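Local coordinates for protein acetyltransferase (Escherichia coli, PDB 7BYY) that probably acetylates the amino group of aminoacyl-tRNAs, such as glycyl-tRNA, with acetyl-CoA as donor, acting as a GNAT-family toxin, at residues L14-Q19 with A58-Q63. The protein carries 1 engineered substitution. Sequence-based numbering, arbitrary orientation.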
loop_
_atom_site.group_PDB
_atom_site.type_symbol
_atom_site.label_atom_id
_atom_site.label_comp_id
_atom_site.label_asym_id
_atom_site.label_seq_id
_atom_site.Cartn_x
_atom_site.Cartn_y
_atom_site.Cartn_z
ATOM N N LEU A 14 22.507 -6.257 -10.422
ATOM C CA LEU A 14 21.132 -6.639 -10.700
ATOM C C LEU A 14 20.230 -6.213 -9.550
ATOM O O LEU A 14 20.636 -6.218 -8.384
ATOM C CB LEU A 14 21.005 -8.153 -10.922
ATOM C CG LEU A 14 21.921 -8.774 -11.979
ATOM C CD1 LEU A 14 21.647 -10.264 -12.122
ATOM C CD2 LEU A 14 21.768 -8.061 -13.317
ATOM N N SER A 15 19.002 -5.838 -9.895
ATOM C CA SER A 15 17.980 -5.495 -8.917
ATOM C C SER A 15 17.009 -6.661 -8.788
ATOM O O SER A 15 16.469 -7.139 -9.792
ATOM C CB SER A 15 17.238 -4.221 -9.327
ATOM O OG SER A 15 16.365 -3.784 -8.298
ATOM N N CYS A 16 16.799 -7.124 -7.557
ATOM C CA CYS A 16 15.948 -8.277 -7.304
ATOM C C CYS A 16 15.058 -8.009 -6.102
ATOM O O CYS A 16 15.485 -7.371 -5.136
ATOM C CB CYS A 16 16.774 -9.547 -7.041
ATOM S SG CYS A 16 18.143 -9.843 -8.191
ATOM N N ASN A 17 13.820 -8.492 -6.173
ATOM C CA ASN A 17 12.990 -8.601 -4.981
ATOM C C ASN A 17 13.541 -9.720 -4.112
ATOM O O ASN A 17 13.575 -10.879 -4.537
ATOM C CB ASN A 17 11.538 -8.881 -5.360
ATOM C CG ASN A 17 10.769 -7.622 -5.691
ATOM O OD1 ASN A 17 10.681 -7.224 -6.851
ATOM N ND2 ASN A 17 10.202 -6.987 -4.670
ATOM N N TYR A 18 13.989 -9.378 -2.908
ATOM C CA TYR A 18 14.679 -10.356 -2.078
ATOM C C TYR A 18 13.755 -11.512 -1.722
ATOM O O TYR A 18 12.627 -11.307 -1.264
ATOM C CB TYR A 18 15.213 -9.703 -0.803
ATOM C CG TYR A 18 15.721 -10.722 0.185
ATOM C CD1 TYR A 18 14.985 -11.048 1.316
ATOM C CD2 TYR A 18 16.925 -11.383 -0.028
ATOM C CE1 TYR A 18 15.438 -11.993 2.215
ATOM C CE2 TYR A 18 17.386 -12.329 0.863
ATOM C CZ TYR A 18 16.637 -12.629 1.984
ATOM O OH TYR A 18 17.086 -13.569 2.880
ATOM N N GLN A 19 14.241 -12.732 -1.934
ATOM C CA GLN A 19 13.517 -13.946 -1.584
ATOM C C GLN A 19 14.002 -14.439 -0.227
ATOM O O GLN A 19 15.211 -14.534 0.009
ATOM C CB GLN A 19 13.713 -15.029 -2.646
ATOM C CG GLN A 19 13.651 -14.517 -4.076
ATOM C CD GLN A 19 12.373 -14.919 -4.787
ATOM O OE1 GLN A 19 11.879 -16.038 -4.623
ATOM N NE2 GLN A 19 11.826 -14.005 -5.582
ATOM N N ALA A 58 16.928 -5.803 -3.341
ATOM C CA ALA A 58 18.329 -6.161 -3.194
ATOM C C ALA A 58 19.135 -5.704 -4.403
ATOM O O ALA A 58 18.626 -5.647 -5.527
ATOM C CB ALA A 58 18.496 -7.673 -3.006
ATOM N N LEU A 59 20.401 -5.380 -4.154
ATOM C CA LEU A 59 21.377 -5.094 -5.200
ATOM C C LEU A 59 22.427 -6.194 -5.168
ATOM O O LEU A 59 23.247 -6.251 -4.246
ATOM C CB LEU A 59 22.016 -3.723 -5.001
ATOM C CG LEU A 59 21.392 -2.581 -5.796
ATOM C CD1 LEU A 59 22.364 -1.420 -5.906
ATOM C CD2 LEU A 59 20.959 -3.067 -7.170
ATOM N N ILE A 60 22.404 -7.062 -6.172
ATOM C CA ILE A 60 23.283 -8.222 -6.239
ATOM C C ILE A 60 24.301 -8.002 -7.348
ATOM O O ILE A 60 23.972 -7.464 -8.412
ATOM C CB ILE A 60 22.479 -9.516 -6.475
ATOM C CG1 ILE A 60 21.342 -9.629 -5.454
ATOM C CG2 ILE A 60 23.388 -10.737 -6.418
ATOM C CD1 ILE A 60 21.799 -9.545 -4.012
ATOM N N ASP A 61 25.544 -8.401 -7.089
ATOM C CA ASP A 61 26.569 -8.415 -8.125
ATOM C C ASP A 61 26.355 -9.639 -9.004
ATOM O O ASP A 61 26.313 -10.766 -8.502
ATOM C CB ASP A 61 27.964 -8.429 -7.503
ATOM C CG ASP A 61 29.066 -8.330 -8.543
ATOM O OD1 ASP A 61 29.161 -7.275 -9.204
ATOM O OD2 ASP A 61 29.835 -9.303 -8.699
ATOM N N ARG A 62 26.211 -9.424 -10.313
ATOM C CA ARG A 62 25.942 -10.545 -11.206
ATOM C C ARG A 62 27.095 -11.539 -11.222
ATOM O O ARG A 62 26.871 -12.749 -11.341
ATOM C CB ARG A 62 25.656 -10.034 -12.619
ATOM C CG ARG A 62 25.321 -11.126 -13.622
ATOM C CD ARG A 62 25.370 -10.592 -15.041
ATOM N NE ARG A 62 26.570 -9.792 -15.274
ATOM C CZ ARG A 62 27.759 -10.299 -15.584
ATOM N NH1 ARG A 62 28.795 -9.490 -15.776
ATOM N NH2 ARG A 62 27.914 -11.611 -15.706
ATOM N N GLN A 63 28.329 -11.055 -11.081
ATOM C CA GLN A 63 29.488 -11.936 -11.164
ATOM C C GLN A 63 29.657 -12.757 -9.891
ATOM O O GLN A 63 29.681 -13.993 -9.933
ATOM C CB GLN A 63 30.748 -11.112 -11.446
ATOM C CG GLN A 63 31.979 -11.948 -11.748
ATOM C CD GLN A 63 31.790 -12.840 -12.961
ATOM O OE1 GLN A 63 31.298 -12.398 -14.002
ATOM N NE2 GLN A 63 32.175 -14.106 -12.829
#
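Leu14 faces Ile60, and Cys16 faces Ala58, as hydrogen-bonded pairs of two antiparallel strands; Ser15 and Leu59 form the non-hydrogen-bonded pair between them. Leu14 N gives to Ile60 O at 2.8 Å, and Ile60 N returns to Leu14 O at 3.0 Å, with N-H...O angles of 162° and 167°. At the next hydrogen-bonded pair, Ala58 N reaches Cys16 O at 2.8 Å and Cys16 N reaches Ala58 O at 3.1 Å, similarly straight. Two of the carbonyls also take a CA-H...O contact, Leu14 O from Leu59 and Ala58 O from Ser15.

Side-chain contact is thinner. On the face of Leu14, Cys16, Ala58 and Ile60, Cys16 SG stands 4.2 Å from Ile60 CG1. With chi1 at -54°, Leu14 swings CG beside its own backbone N, and CG and CD1 lie against Arg62 CB, at 4.0 Å from Leu14 CG. On the other face, Leu59 CD2 leans against Leu14 O.

Further out, Arg62 NE bonds to Pro11 O, and helix 114-132 meets Ser15 and Leu59 through Asp121. Strand 13-17 is outermost at this end of the GNAT sheet, and strand 55-61 pairs, antiparallel, with strand 67-79 through backbone bonds of Leu59 to Ile68 and Gly69. Since Leu14 on Arg62 and Cys16 on Ile60 are looser approaches, the four near-straight backbone hydrogen bonds probably do most to hold the edge strand.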